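Local coordinates for protein cAMP factor (Mobiluncus curtisii, PDB 6JLC) that probably acts as a pore-forming toxin that promotes the lysis of red blood cells, at residues D16-A21 with T49-S54; D42-T47 with H76-I81; N164-R169 with K187-A192. All coordinates share one frame; numbering follows the deposited sequence.

Contact 1: residues D16-A21 with T49-S54; sequences DDINAA and TELTQS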
ATOM      1  N   ASP A  16      -2.785 -17.768  -9.289  1.00 22.69           N
ATOM      2  CA  ASP A  16      -1.488 -17.113  -9.157  1.00 28.76           C
ATOM      3  C   ASP A  16      -1.632 -15.596  -9.218  1.00 28.59           C
ATOM      4  O   ASP A  16      -0.963 -14.874  -8.464  1.00 25.84           O
ATOM      5  CB  ASP A  16      -0.528 -17.582 -10.255  1.00 31.85           C
ATOM      6  CG  ASP A  16      -0.205 -19.073 -10.174  1.00 34.45           C
ATOM      7  OD1 ASP A  16      -0.480 -19.704  -9.130  1.00 32.09           O
ATOM      8  OD2 ASP A  16       0.319 -19.614 -11.173  1.00 32.05           O
ATOM      9  N   ASP A  17      -2.475 -15.097 -10.134  1.00 27.95           N
ATOM     10  CA  ASP A  17      -2.658 -13.650 -10.268  1.00 30.21           C
ATOM     11  C   ASP A  17      -3.298 -13.062  -9.025  1.00 26.64           C
ATOM     12  O   ASP A  17      -2.932 -11.961  -8.587  1.00 26.17           O
ATOM     13  CB  ASP A  17      -3.524 -13.317 -11.488  1.00 26.06           C
ATOM     14  CG  ASP A  17      -2.856 -13.690 -12.801  1.00 36.31           C
ATOM     15  OD1 ASP A  17      -1.624 -13.911 -12.801  1.00 34.76           O
ATOM     16  OD2 ASP A  17      -3.572 -13.765 -13.820  1.00 38.10           O
ATOM     17  N   ILE A  18      -4.265 -13.775  -8.453  1.00 26.08           N
ATOM     18  CA  ILE A  18      -4.907 -13.304  -7.231  1.00 25.76           C
ATOM     19  C   ILE A  18      -3.899 -13.264  -6.090  1.00 29.49           C
ATOM     20  O   ILE A  18      -3.792 -12.269  -5.364  1.00 26.85           O
ATOM     21  CB  ILE A  18      -6.111 -14.194  -6.886  1.00 24.70           C
ATOM     22  CG1 ILE A  18      -7.212 -14.016  -7.939  1.00 26.35           C
ATOM     23  CG2 ILE A  18      -6.623 -13.862  -5.495  1.00 28.75           C
ATOM     24  CD1 ILE A  18      -8.209 -15.145  -7.952  1.00 25.71           C
ATOM     25  N   ASN A  19      -3.125 -14.340  -5.927  1.00 27.68           N
ATOM     26  CA  ASN A  19      -2.168 -14.376  -4.821  1.00 30.68           C
ATOM     27  C   ASN A  19      -1.107 -13.286  -4.959  1.00 27.99           C
ATOM     28  O   ASN A  19      -0.714 -12.663  -3.963  1.00 30.73           O
ATOM     29  CB  ASN A  19      -1.532 -15.761  -4.723  1.00 33.53           C
ATOM     30  CG  ASN A  19      -2.506 -16.806  -4.208  1.00 37.25           C
ATOM     31  OD1 ASN A  19      -3.429 -16.488  -3.456  1.00 36.65           O
ATOM     32  ND2 ASN A  19      -2.306 -18.056  -4.606  1.00 37.03           N
ATOM     33  N   ALA A  20      -0.657 -13.016  -6.186  1.00 27.05           N
ATOM     34  CA  ALA A  20       0.278 -11.913  -6.399  1.00 29.28           C
ATOM     35  C   ALA A  20      -0.350 -10.568  -6.037  1.00 33.36           C
ATOM     36  O   ALA A  20       0.315  -9.708  -5.447  1.00 31.21           O
ATOM     37  CB  ALA A  20       0.770 -11.903  -7.844  1.00 30.19           C
ATOM     38  N   ALA A  21      -1.622 -10.356  -6.399  1.00 30.62           N
ATOM     39  CA  ALA A  21      -2.295  -9.120  -6.012  1.00 28.45           C
ATOM     40  C   ALA A  21      -2.382  -9.003  -4.499  1.00 31.21           C
ATOM     41  O   ALA A  21      -2.146  -7.930  -3.933  1.00 27.81           O
ATOM     42  CB  ALA A  21      -3.697  -9.059  -6.626  1.00 31.68           C
ATOM     43  N   THR A  49      -9.439 -15.468  -0.662  1.00 27.96           N
ATOM     44  CA  THR A  49      -9.320 -16.857  -0.249  1.00 27.22           C
ATOM     45  C   THR A  49     -10.475 -17.699  -0.770  1.00 28.13           C
ATOM     46  O   THR A  49     -10.264 -18.814  -1.262  1.00 28.06           O
ATOM     47  CB  THR A  49      -9.235 -16.914   1.274  1.00 31.35           C
ATOM     48  OG1 THR A  49      -8.060 -16.204   1.685  1.00 35.57           O
ATOM     49  CG2 THR A  49      -9.133 -18.351   1.738  1.00 37.57           C
ATOM     50  N   GLU A  50     -11.703 -17.191  -0.667  1.00 25.36           N
ATOM     51  CA  GLU A  50     -12.838 -17.933  -1.202  1.00 27.91           C
ATOM     52  C   GLU A  50     -12.700 -18.116  -2.705  1.00 25.42           C
ATOM     53  O   GLU A  50     -13.038 -19.177  -3.244  1.00 27.90           O
ATOM     54  CB  GLU A  50     -14.146 -17.204  -0.868  1.00 27.49           C
ATOM     55  CG  GLU A  50     -14.443 -17.201   0.609  1.00 32.11           C
ATOM     56  CD  GLU A  50     -15.695 -16.420   0.975  1.00 35.74           C
ATOM     57  OE1 GLU A  50     -16.315 -15.788   0.085  1.00 33.77           O
ATOM     58  OE2 GLU A  50     -16.047 -16.436   2.170  1.00 39.97           O
ATOM     59  N   LEU A  51     -12.219 -17.082  -3.398  1.00 24.77           N
ATOM     60  CA  LEU A  51     -12.094 -17.153  -4.848  1.00 26.33           C
ATOM     61  C   LEU A  51     -11.046 -18.192  -5.262  1.00 25.04           C
ATOM     62  O   LEU A  51     -11.290 -19.010  -6.159  1.00 26.53           O
ATOM     63  CB  LEU A  51     -11.753 -15.761  -5.391  1.00 25.30           C
ATOM     64  CG  LEU A  51     -11.791 -15.488  -6.886  1.00 26.92           C
ATOM     65  CD1 LEU A  51     -13.136 -15.886  -7.439  1.00 28.13           C
ATOM     66  CD2 LEU A  51     -11.521 -14.005  -7.136  1.00 26.42           C
ATOM     67  N   THR A  52      -9.894 -18.212  -4.594  1.00 26.13           N
ATOM     68  CA  THR A  52      -8.880 -19.182  -4.995  1.00 27.81           C
ATOM     69  C   THR A  52      -9.289 -20.597  -4.609  1.00 26.54           C
ATOM     70  O   THR A  52      -8.929 -21.552  -5.303  1.00 29.02           O
ATOM     71  CB  THR A  52      -7.514 -18.814  -4.405  1.00 28.13           C
ATOM     72  OG1 THR A  52      -7.603 -18.745  -2.987  1.00 30.42           O
ATOM     73  CG2 THR A  52      -7.033 -17.454  -4.934  1.00 27.07           C
ATOM     74  N   GLN A  53     -10.068 -20.755  -3.535  1.00 28.23           N
ATOM     75  CA  GLN A  53     -10.582 -22.079  -3.188  1.00 31.45           C
ATOM     76  C   GLN A  53     -11.547 -22.585  -4.253  1.00 30.79           C
ATOM     77  O   GLN A  53     -11.531 -23.772  -4.605  1.00 30.52           O
ATOM     78  CB  GLN A  53     -11.269 -22.041  -1.817  1.00 33.94           C
ATOM     79  CG  GLN A  53     -10.296 -22.163  -0.641  1.00 41.70           C
ATOM     80  CD  GLN A  53     -10.867 -21.647   0.677  1.00 53.87           C
ATOM     81  OE1 GLN A  53     -11.995 -21.145   0.738  1.00 44.80           O
ATOM     82  NE2 GLN A  53     -10.076 -21.765   1.742  1.00 52.38           N
ATOM     83  N   SER A  54     -12.400 -21.702  -4.773  1.00 26.28           N
ATOM     84  CA  SER A  54     -13.291 -22.098  -5.855  1.00 24.91           C
ATOM     85  C   SER A  54     -12.500 -22.410  -7.119  1.00 32.02           C
ATOM     86  O   SER A  54     -12.831 -23.353  -7.851  1.00 31.20           O
ATOM     87  CB  SER A  54     -14.312 -21.000  -6.131  1.00 32.28           C
ATOM     88  OG  SER A  54     -15.220 -21.422  -7.128  1.00 37.43           O
TER
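I18 packs on L51 and T52, and N19 adds a smaller share at the edge of the contact. The two branches of the isoleucine divide the work. Its longer arm sends CD1 across the leucine branch of L51, where CD1 lies 3.6 Å from L51 CD2, the two side chains meeting at about a right angle. The shorter branch serves T52: I18 CG2 is 3.7 Å from T52 CG2, and these side chains pass one another in opposite directions. At N19 the amide oxygen makes a looser contact, with OD1 4.0 Å from T52 CG2. The threonine can present its methyl to both residues because OG1 stands between the backbone N and carbonyl carbon (chi1 58°), leaving CG2 to face helix 8-31. That hydroxyl turns back to its own helix, where the carbonyl oxygens of A48 and T49 both lie within its reach. The axes cross at -161° with a closest approach of 10.1 Å, antiparallel helix packing within the bundle formed by the first five helices of the chain. I18 also touches A48 and L55 of helix 41-59. Helix 68-91 closes the inner side of the pair, where T75 touches both I18 and L51 and I78 packs on L51.

Contact 2: residues D42-T47 with H76-I81; sequences DKLFAT and HLIVEI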
ATOM      1  N   ASP A  42      -9.585  -6.438   5.100  1.00 35.03           N
ATOM      2  CA  ASP A  42      -9.916  -7.739   5.694  1.00 38.63           C
ATOM      3  C   ASP A  42     -10.946  -8.492   4.856  1.00 35.82           C
ATOM      4  O   ASP A  42     -10.787  -9.686   4.568  1.00 32.41           O
ATOM      5  CB  ASP A  42     -10.438  -7.546   7.121  1.00 45.54           C
ATOM      6  CG  ASP A  42      -9.335  -7.224   8.110  1.00 62.13           C
ATOM      7  OD1 ASP A  42      -8.169  -7.585   7.841  1.00 64.96           O
ATOM      8  OD2 ASP A  42      -9.642  -6.618   9.160  1.00 66.82           O
ATOM      9  N   LYS A  43     -12.021  -7.806   4.470  1.00 31.64           N
ATOM     10  CA  LYS A  43     -13.020  -8.407   3.594  1.00 31.43           C
ATOM     11  C   LYS A  43     -12.409  -8.824   2.257  1.00 27.99           C
ATOM     12  O   LYS A  43     -12.716  -9.900   1.730  1.00 31.93           O
ATOM     13  CB  LYS A  43     -14.160  -7.413   3.382  1.00 30.26           C
ATOM     14  CG  LYS A  43     -15.147  -7.803   2.310  1.00 33.43           C
ATOM     15  CD  LYS A  43     -16.330  -6.862   2.317  1.00 42.43           C
ATOM     16  CE  LYS A  43     -17.196  -7.098   3.532  1.00 51.45           C
ATOM     17  NZ  LYS A  43     -18.624  -6.951   3.176  1.00 62.46           N
ATOM     18  N   LEU A  44     -11.544  -7.979   1.694  1.00 25.39           N
ATOM     19  CA  LEU A  44     -10.897  -8.293   0.420  1.00 26.71           C
ATOM     20  C   LEU A  44     -10.087  -9.582   0.508  1.00 30.30           C
ATOM     21  O   LEU A  44     -10.167 -10.444  -0.380  1.00 26.69           O
ATOM     22  CB  LEU A  44     -10.000  -7.127   0.004  1.00 26.79           C
ATOM     23  CG  LEU A  44      -9.225  -7.303  -1.304  1.00 29.56           C
ATOM     24  CD1 LEU A  44     -10.149  -7.708  -2.456  1.00 27.76           C
ATOM     25  CD2 LEU A  44      -8.454  -6.015  -1.639  1.00 34.53           C
ATOM     26  N   PHE A  45      -9.273  -9.720   1.562  1.00 27.21           N
ATOM     27  CA  PHE A  45      -8.418 -10.901   1.677  1.00 28.06           C
ATOM     28  C   PHE A  45      -9.245 -12.163   1.897  1.00 27.28           C
ATOM     29  O   PHE A  45      -8.922 -13.229   1.358  1.00 29.37           O
ATOM     30  CB  PHE A  45      -7.399 -10.718   2.812  1.00 34.80           C
ATOM     31  CG  PHE A  45      -6.428  -9.566   2.597  1.00 42.31           C
ATOM     32  CD1 PHE A  45      -5.970  -9.241   1.325  1.00 41.23           C
ATOM     33  CD2 PHE A  45      -5.960  -8.823   3.677  1.00 42.83           C
ATOM     34  CE1 PHE A  45      -5.077  -8.184   1.131  1.00 38.38           C
ATOM     35  CE2 PHE A  45      -5.068  -7.776   3.496  1.00 32.48           C
ATOM     36  CZ  PHE A  45      -4.621  -7.453   2.224  1.00 33.98           C
ATOM     37  N   ALA A  46     -10.316 -12.062   2.687  1.00 28.24           N
ATOM     38  CA  ALA A  46     -11.188 -13.212   2.877  1.00 24.50           C
ATOM     39  C   ALA A  46     -11.856 -13.610   1.566  1.00 27.19           C
ATOM     40  O   ALA A  46     -11.987 -14.802   1.268  1.00 25.74           O
ATOM     41  CB  ALA A  46     -12.241 -12.905   3.948  1.00 29.84           C
ATOM     42  N   THR A  47     -12.295 -12.624   0.775  1.00 26.31           N
ATOM     43  CA  THR A  47     -12.893 -12.926  -0.521  1.00 25.93           C
ATOM     44  C   THR A  47     -11.875 -13.574  -1.448  1.00 25.31           C
ATOM     45  O   THR A  47     -12.202 -14.503  -2.196  1.00 24.85           O
ATOM     46  CB  THR A  47     -13.451 -11.646  -1.152  1.00 27.00           C
ATOM     47  OG1 THR A  47     -14.441 -11.092  -0.287  1.00 27.21           O
ATOM     48  CG2 THR A  47     -14.094 -11.936  -2.494  1.00 29.52           C
ATOM     49  N   HIS A  76     -10.451 -10.651 -12.159  1.00 24.00           N
ATOM     50  CA  HIS A  76      -9.950  -9.422 -12.765  1.00 26.56           C
ATOM     51  C   HIS A  76     -10.100  -8.231 -11.827  1.00 22.33           C
ATOM     52  O   HIS A  76      -9.233  -7.353 -11.800  1.00 23.15           O
ATOM     53  CB  HIS A  76     -10.656  -9.150 -14.091  1.00 26.08           C
ATOM     54  CG  HIS A  76     -10.410 -10.217 -15.107  1.00 32.79           C
ATOM     55  ND1 HIS A  76     -11.393 -10.690 -15.954  1.00 36.94           N
ATOM     56  CD2 HIS A  76      -9.303 -10.948 -15.376  1.00 32.30           C
ATOM     57  CE1 HIS A  76     -10.889 -11.639 -16.721  1.00 38.82           C
ATOM     58  NE2 HIS A  76      -9.622 -11.821 -16.385  1.00 37.20           N
ATOM     59  N   LEU A  77     -11.185  -8.182 -11.047  1.00 23.34           N
ATOM     60  CA  LEU A  77     -11.375  -7.031 -10.163  1.00 19.61           C
ATOM     61  C   LEU A  77     -10.375  -7.040  -9.002  1.00 24.51           C
ATOM     62  O   LEU A  77      -9.824  -5.991  -8.640  1.00 23.73           O
ATOM     63  CB  LEU A  77     -12.817  -6.986  -9.650  1.00 22.35           C
ATOM     64  CG  LEU A  77     -13.197  -5.807  -8.732  1.00 24.24           C
ATOM     65  CD1 LEU A  77     -12.842  -4.446  -9.339  1.00 22.70           C
ATOM     66  CD2 LEU A  77     -14.704  -5.860  -8.449  1.00 25.68           C
ATOM     67  N   ILE A  78     -10.115  -8.209  -8.408  1.00 22.34           N
ATOM     68  CA  ILE A  78      -9.093  -8.262  -7.364  1.00 22.64           C
ATOM     69  C   ILE A  78      -7.744  -7.824  -7.918  1.00 24.93           C
ATOM     70  O   ILE A  78      -7.022  -7.046  -7.281  1.00 24.27           O
ATOM     71  CB  ILE A  78      -9.036  -9.665  -6.732  1.00 19.86           C
ATOM     72  CG1 ILE A  78     -10.324  -9.886  -5.927  1.00 24.68           C
ATOM     73  CG2 ILE A  78      -7.829  -9.783  -5.808  1.00 25.26           C
ATOM     74  CD1 ILE A  78     -10.357 -11.139  -5.102  1.00 33.75           C
ATOM     75  N   VAL A  79      -7.396  -8.276  -9.130  1.00 22.97           N
ATOM     76  CA  VAL A  79      -6.129  -7.863  -9.730  1.00 21.42           C
ATOM     77  C   VAL A  79      -6.105  -6.355  -9.917  1.00 26.73           C
ATOM     78  O   VAL A  79      -5.100  -5.690  -9.639  1.00 23.74           O
ATOM     79  CB  VAL A  79      -5.903  -8.612 -11.058  1.00 23.27           C
ATOM     80  CG1 VAL A  79      -4.782  -7.970 -11.871  1.00 29.52           C
ATOM     81  CG2 VAL A  79      -5.627 -10.089 -10.771  1.00 22.98           C
ATOM     82  N   GLU A  80      -7.229  -5.789 -10.364  1.00 24.50           N
ATOM     83  CA  GLU A  80      -7.307  -4.353 -10.601  1.00 23.39           C
ATOM     84  C   GLU A  80      -7.182  -3.568  -9.307  1.00 23.13           C
ATOM     85  O   GLU A  80      -6.581  -2.486  -9.292  1.00 26.28           O
ATOM     86  CB  GLU A  80      -8.629  -4.004 -11.285  1.00 21.86           C
ATOM     87  CG  GLU A  80      -8.612  -2.615 -11.930  1.00 27.86           C
ATOM     88  CD  GLU A  80      -7.702  -2.584 -13.147  1.00 33.39           C
ATOM     89  OE1 GLU A  80      -7.563  -3.643 -13.794  1.00 31.35           O
ATOM     90  OE2 GLU A  80      -7.141  -1.512 -13.462  1.00 31.23           O
ATOM     91  N   ILE A  81      -7.795  -4.064  -8.230  1.00 24.30           N
ATOM     92  CA  ILE A  81      -7.645  -3.400  -6.940  1.00 22.72           C
ATOM     93  C   ILE A  81      -6.175  -3.367  -6.549  1.00 24.82           C
ATOM     94  O   ILE A  81      -5.646  -2.332  -6.119  1.00 25.03           O
ATOM     95  CB  ILE A  81      -8.494  -4.106  -5.871  1.00 21.79           C
ATOM     96  CG1 ILE A  81      -9.998  -3.924  -6.161  1.00 21.25           C
ATOM     97  CG2 ILE A  81      -8.157  -3.558  -4.489  1.00 24.31           C
ATOM     98  CD1 ILE A  81     -10.854  -4.858  -5.357  1.00 22.04           C
TER
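With chi1 at 179° and chi2 at 52°, L44 swings its two methyls to I78 and I81, while each isoleucine places CG1 anti to its own carbonyl carbon. The result is apolar packing between two antiparallel helices, 41-59 and 68-91, in the bundle of the first five helices of this chain, which is itself the C-terminal part of the full-length CAMP factor. Leucine CD2 makes the closer approach, lying 3.8 Å from I81 CG2. The other methyl rests against two groups at once: L44 CD1 is 4.1 Å from I78 CG1 and equally far from I81 CD1. L44 runs antiparallel alongside both isoleucines, and its fork spans I78 and I81, one turn apart on the partner helix. Only hydrocarbon meets here, and all three residues are buried. Other helices enclose L44, with L25 of helix 8-31 and I111 of helix 97-114 both touching it. On helix 68-91, E80 forms a salt bridge with R132 of helix 121-139. One turn beyond L44, the buried hydroxyl of T47 is satisfied locally. T47 OG1 bonds to K43 O at 2.9 Å from above the carbonyl plane, 37° out of it, and T47 N reaches the same oxygen from the opposite face.

Contact 3: residues N164-R169 with K187-A192; sequences NTRVAR and KEITKA. With ACT (acetate ion), chain B.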
ATOM      1  N   ASN A 164      13.839   2.842   8.256  1.00 34.93           N
ATOM      2  CA  ASN A 164      15.063   2.600   7.500  1.00 27.44           C
ATOM      3  C   ASN A 164      16.288   3.002   8.302  1.00 40.03           C
ATOM      4  O   ASN A 164      17.322   2.317   8.259  1.00 41.50           O
ATOM      5  CB  ASN A 164      15.055   3.368   6.176  1.00 35.96           C
ATOM      6  CG  ASN A 164      14.200   2.714   5.120  1.00 47.83           C
ATOM      7  OD1 ASN A 164      13.869   1.530   5.215  1.00 51.49           O
ATOM      8  ND2 ASN A 164      13.845   3.480   4.089  1.00 50.97           N
ATOM      9  N   THR A 165      16.202   4.121   9.037  1.00 32.68           N
ATOM     10  CA  THR A 165      17.366   4.588   9.789  1.00 28.49           C
ATOM     11  C   THR A 165      17.626   3.697  10.990  1.00 31.70           C
ATOM     12  O   THR A 165      18.783   3.412  11.317  1.00 31.92           O
ATOM     13  CB  THR A 165      17.174   6.046  10.222  1.00 29.73           C
ATOM     14  OG1 THR A 165      16.893   6.845   9.068  1.00 32.08           O
ATOM     15  CG2 THR A 165      18.416   6.583  10.911  1.00 30.91           C
ATOM     16  N   ARG A 166      16.562   3.245  11.656  1.00 39.30           N
ATOM     17  CA  ARG A 166      16.727   2.320  12.776  1.00 35.82           C
ATOM     18  C   ARG A 166      17.375   1.017  12.323  1.00 35.72           C
ATOM     19  O   ARG A 166      18.311   0.521  12.957  1.00 37.94           O
ATOM     20  CB  ARG A 166      15.370   2.041  13.420  1.00 33.25           C
ATOM     21  CG  ARG A 166      14.790   3.188  14.204  1.00 31.13           C
ATOM     22  CD  ARG A 166      13.336   2.901  14.519  1.00 32.61           C
ATOM     23  NE  ARG A 166      12.830   3.802  15.541  1.00 32.36           N
ATOM     24  CZ  ARG A 166      11.554   4.149  15.663  1.00 35.11           C
ATOM     25  NH1 ARG A 166      10.641   3.655  14.831  1.00 32.95           N
ATOM     26  NH2 ARG A 166      11.189   4.980  16.626  1.00 35.73           N
ATOM     27  N   VAL A 167      16.874   0.442  11.226  1.00 43.10           N
ATOM     28  CA  VAL A 167      17.428  -0.811  10.721  1.00 50.49           C
ATOM     29  C   VAL A 167      18.906  -0.641  10.399  1.00 45.15           C
ATOM     30  O   VAL A 167      19.751  -1.423  10.848  1.00 50.62           O
ATOM     31  CB  VAL A 167      16.634  -1.296   9.496  1.00 50.45           C
ATOM     32  CG1 VAL A 167      17.446  -2.322   8.711  1.00 54.94           C
ATOM     33  CG2 VAL A 167      15.304  -1.884   9.929  1.00 51.59           C
ATOM     34  N   ALA A 168      19.242   0.398   9.628  1.00 42.44           N
ATOM     35  CA  ALA A 168      20.637   0.653   9.283  1.00 40.65           C
ATOM     36  C   ALA A 168      21.479   0.981  10.508  1.00 44.84           C
ATOM     37  O   ALA A 168      22.671   0.645  10.553  1.00 43.21           O
ATOM     38  CB  ALA A 168      20.728   1.788   8.261  1.00 38.79           C
ATOM     39  N   ARG A 169      20.891   1.629  11.515  1.00 39.93           N
ATOM     40  CA  ARG A 169      21.665   1.962  12.707  1.00 36.49           C
ATOM     41  C   ARG A 169      22.124   0.704  13.435  1.00 44.92           C
ATOM     42  O   ARG A 169      23.266   0.629  13.900  1.00 48.20           O
ATOM     43  CB  ARG A 169      20.835   2.843  13.641  1.00 41.23           C
ATOM     44  CG  ARG A 169      21.401   2.959  15.050  1.00 42.30           C
ATOM     45  CD  ARG A 169      20.287   3.185  16.070  1.00 34.16           C
ATOM     46  NE  ARG A 169      19.261   2.149  16.025  1.00 34.03           N
ATOM     47  CZ  ARG A 169      18.034   2.287  16.522  1.00 39.55           C
ATOM     48  NH1 ARG A 169      17.665   3.424  17.102  1.00 36.87           N
ATOM     49  NH2 ARG A 169      17.165   1.290  16.431  1.00 41.21           N
ATOM     50  N   LYS A 187      19.406  10.507  18.970  1.00 40.00           N
ATOM     51  CA  LYS A 187      18.801  11.811  19.225  1.00 34.30           C
ATOM     52  C   LYS A 187      18.175  12.385  17.960  1.00 33.86           C
ATOM     53  O   LYS A 187      17.094  12.985  18.005  1.00 32.98           O
ATOM     54  CB  LYS A 187      19.846  12.772  19.793  1.00 41.70           C
ATOM     55  CG  LYS A 187      20.332  12.396  21.189  1.00 55.88           C
ATOM     56  CD  LYS A 187      21.627  13.126  21.533  1.00 61.20           C
ATOM     57  CE  LYS A 187      21.806  13.269  23.037  1.00 70.55           C
ATOM     58  NZ  LYS A 187      21.525  11.996  23.756  1.00 76.04           N
ATOM     59  N   GLU A 188      18.827  12.200  16.815  1.00 34.37           N
ATOM     60  CA  GLU A 188      18.246  12.713  15.576  1.00 34.94           C
ATOM     61  C   GLU A 188      17.035  11.890  15.153  1.00 30.43           C
ATOM     62  O   GLU A 188      16.068  12.433  14.609  1.00 28.82           O
ATOM     63  CB  GLU A 188      19.299  12.729  14.476  1.00 43.43           C
ATOM     64  CG  GLU A 188      20.481  13.632  14.797  1.00 61.29           C
ATOM     65  CD  GLU A 188      20.154  15.107  14.616  1.00 71.05           C
ATOM     66  OE1 GLU A 188      19.072  15.420  14.068  1.00 70.51           O
ATOM     67  OE2 GLU A 188      20.982  15.951  15.025  1.00 75.87           O
ATOM     68  N   ILE A 189      17.078  10.577  15.380  1.00 31.89           N
ATOM     69  CA  ILE A 189      15.901   9.747  15.132  1.00 29.23           C
ATOM     70  C   ILE A 189      14.729  10.240  15.965  1.00 28.88           C
ATOM     71  O   ILE A 189      13.599  10.368  15.473  1.00 27.92           O
ATOM     72  CB  ILE A 189      16.228   8.274  15.440  1.00 28.97           C
ATOM     73  CG1 ILE A 189      17.285   7.744  14.467  1.00 27.58           C
ATOM     74  CG2 ILE A 189      14.963   7.422  15.361  1.00 26.52           C
ATOM     75  CD1 ILE A 189      17.773   6.346  14.853  1.00 30.72           C
ATOM     76  N   THR A 190      14.988  10.547  17.241  1.00 27.27           N
ATOM     77  CA  THR A 190      13.920  11.025  18.113  1.00 27.41           C
ATOM     78  C   THR A 190      13.300  12.313  17.583  1.00 27.17           C
ATOM     79  O   THR A 190      12.079  12.491  17.643  1.00 28.72           O
ATOM     80  CB  THR A 190      14.459  11.225  19.530  1.00 32.84           C
ATOM     81  OG1 THR A 190      14.733   9.944  20.117  1.00 33.09           O
ATOM     82  CG2 THR A 190      13.434  11.970  20.390  1.00 35.10           C
ATOM     83  N   LYS A 191      14.120  13.225  17.062  1.00 29.63           N
ATOM     84  CA  LYS A 191      13.576  14.448  16.479  1.00 35.99           C
ATOM     85  C   LYS A 191      12.612  14.135  15.347  1.00 36.21           C
ATOM     86  O   LYS A 191      11.538  14.739  15.248  1.00 31.90           O
ATOM     87  CB  LYS A 191      14.712  15.341  15.985  1.00 36.62           C
ATOM     88  CG  LYS A 191      15.729  15.693  17.059  1.00 41.15           C
ATOM     89  CD  LYS A 191      16.799  16.647  16.523  1.00 52.31           C
ATOM     90  CE  LYS A 191      18.008  16.705  17.454  1.00 61.20           C
ATOM     91  NZ  LYS A 191      19.106  17.556  16.905  1.00 64.10           N
ATOM     92  N   ALA A 192      12.968  13.180  14.486  1.00 29.11           N
ATOM     93  CA  ALA A 192      12.061  12.790  13.412  1.00 29.61           C
ATOM     94  C   ALA A 192      10.791  12.143  13.958  1.00 29.19           C
ATOM     95  O   ALA A 192       9.692  12.379  13.439  1.00 28.98           O
ATOM     96  CB  ALA A 192      12.780  11.853  12.436  1.00 25.72           C
TER
HETATM   97  C   ACT B 301      14.458   5.403  18.174  1.00 34.05           C
HETATM   98  O   ACT B 301      14.842   4.409  17.488  1.00 32.37           O
HETATM   99  OXT ACT B 301      13.288   5.816  18.358  1.00 31.40           O
HETATM  100  CH3 ACT B 301      15.563   6.250  18.878  1.00 27.94           C
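Oxygen O of a bound acetate is gripped by two arginines from successive turns of one helix, R166 and R169, while I189 of the facing helix packs against the carboxylate carbon. R166 NE donates to acetate O at 2.9 Å with an N-H...O angle of 164°. Its NH2 reaches the second oxygen, acetate OXT, at 2.8 Å and even straighter, at 172°. The guanidinium thus clasps the anion through a pair of parallel N-H groups, with the carboxylate carbon at its edge and in its plane. A third bond, R169 NH1 to acetate O at 3.0 Å, is more bent (151°). R169 NH1 also bonds to N186 OD1, and R166 CA lies over one face of the R169 guanidinium, offset toward its rim, so position and rotation are both constrained. A bend at chi3 brings this end round to the anion, whereas the R166 chain runs extended from CG to NE.

I189 supplies the apolar wall. Its CG2 is 3.5 Å from the acetate carbon, and its CD1 lies 3.7 Å from R169 NH1, the two side chains meeting at a slant. On the buried side T165 CG2 comes within 3.9 Å of I189 CG1, while T165 OG1 is satisfied by A161 O. W163 makes a cation-pi contact with R166. The acetate is probably a remnant of the crystallisation liquor, and its two positive partners would be expected to stabilise its charge. Behind the pair, L213 of helix 203-222 touches T165. The packing is that of a nearly antiparallel helical hairpin, helices 152-173 and 179-197, in the C-terminal three-helix bundle of the CAMP factor fold.

In the fold
Contacts 1 and 2 adjoin, their centres 9 Å apart, and both draw on helix 41-59, which packs against helix 8-31 in the first and helix 68-91 in the second. Their segments alternate along the chain, and D17 CB of contact 1 lies 3.9 Å from V79 CG2 of contact 2, so that three helices pack together. Contact 3 comes later in sequence, on the opposite side of the chain's centre; its centre is 38 Å from that of contact 1 and 35 Å from that of contact 2. The three thus sample separate five-helix and three-helix bundles, a division consistent with an elongated toxin whose two parts could move relative to each other.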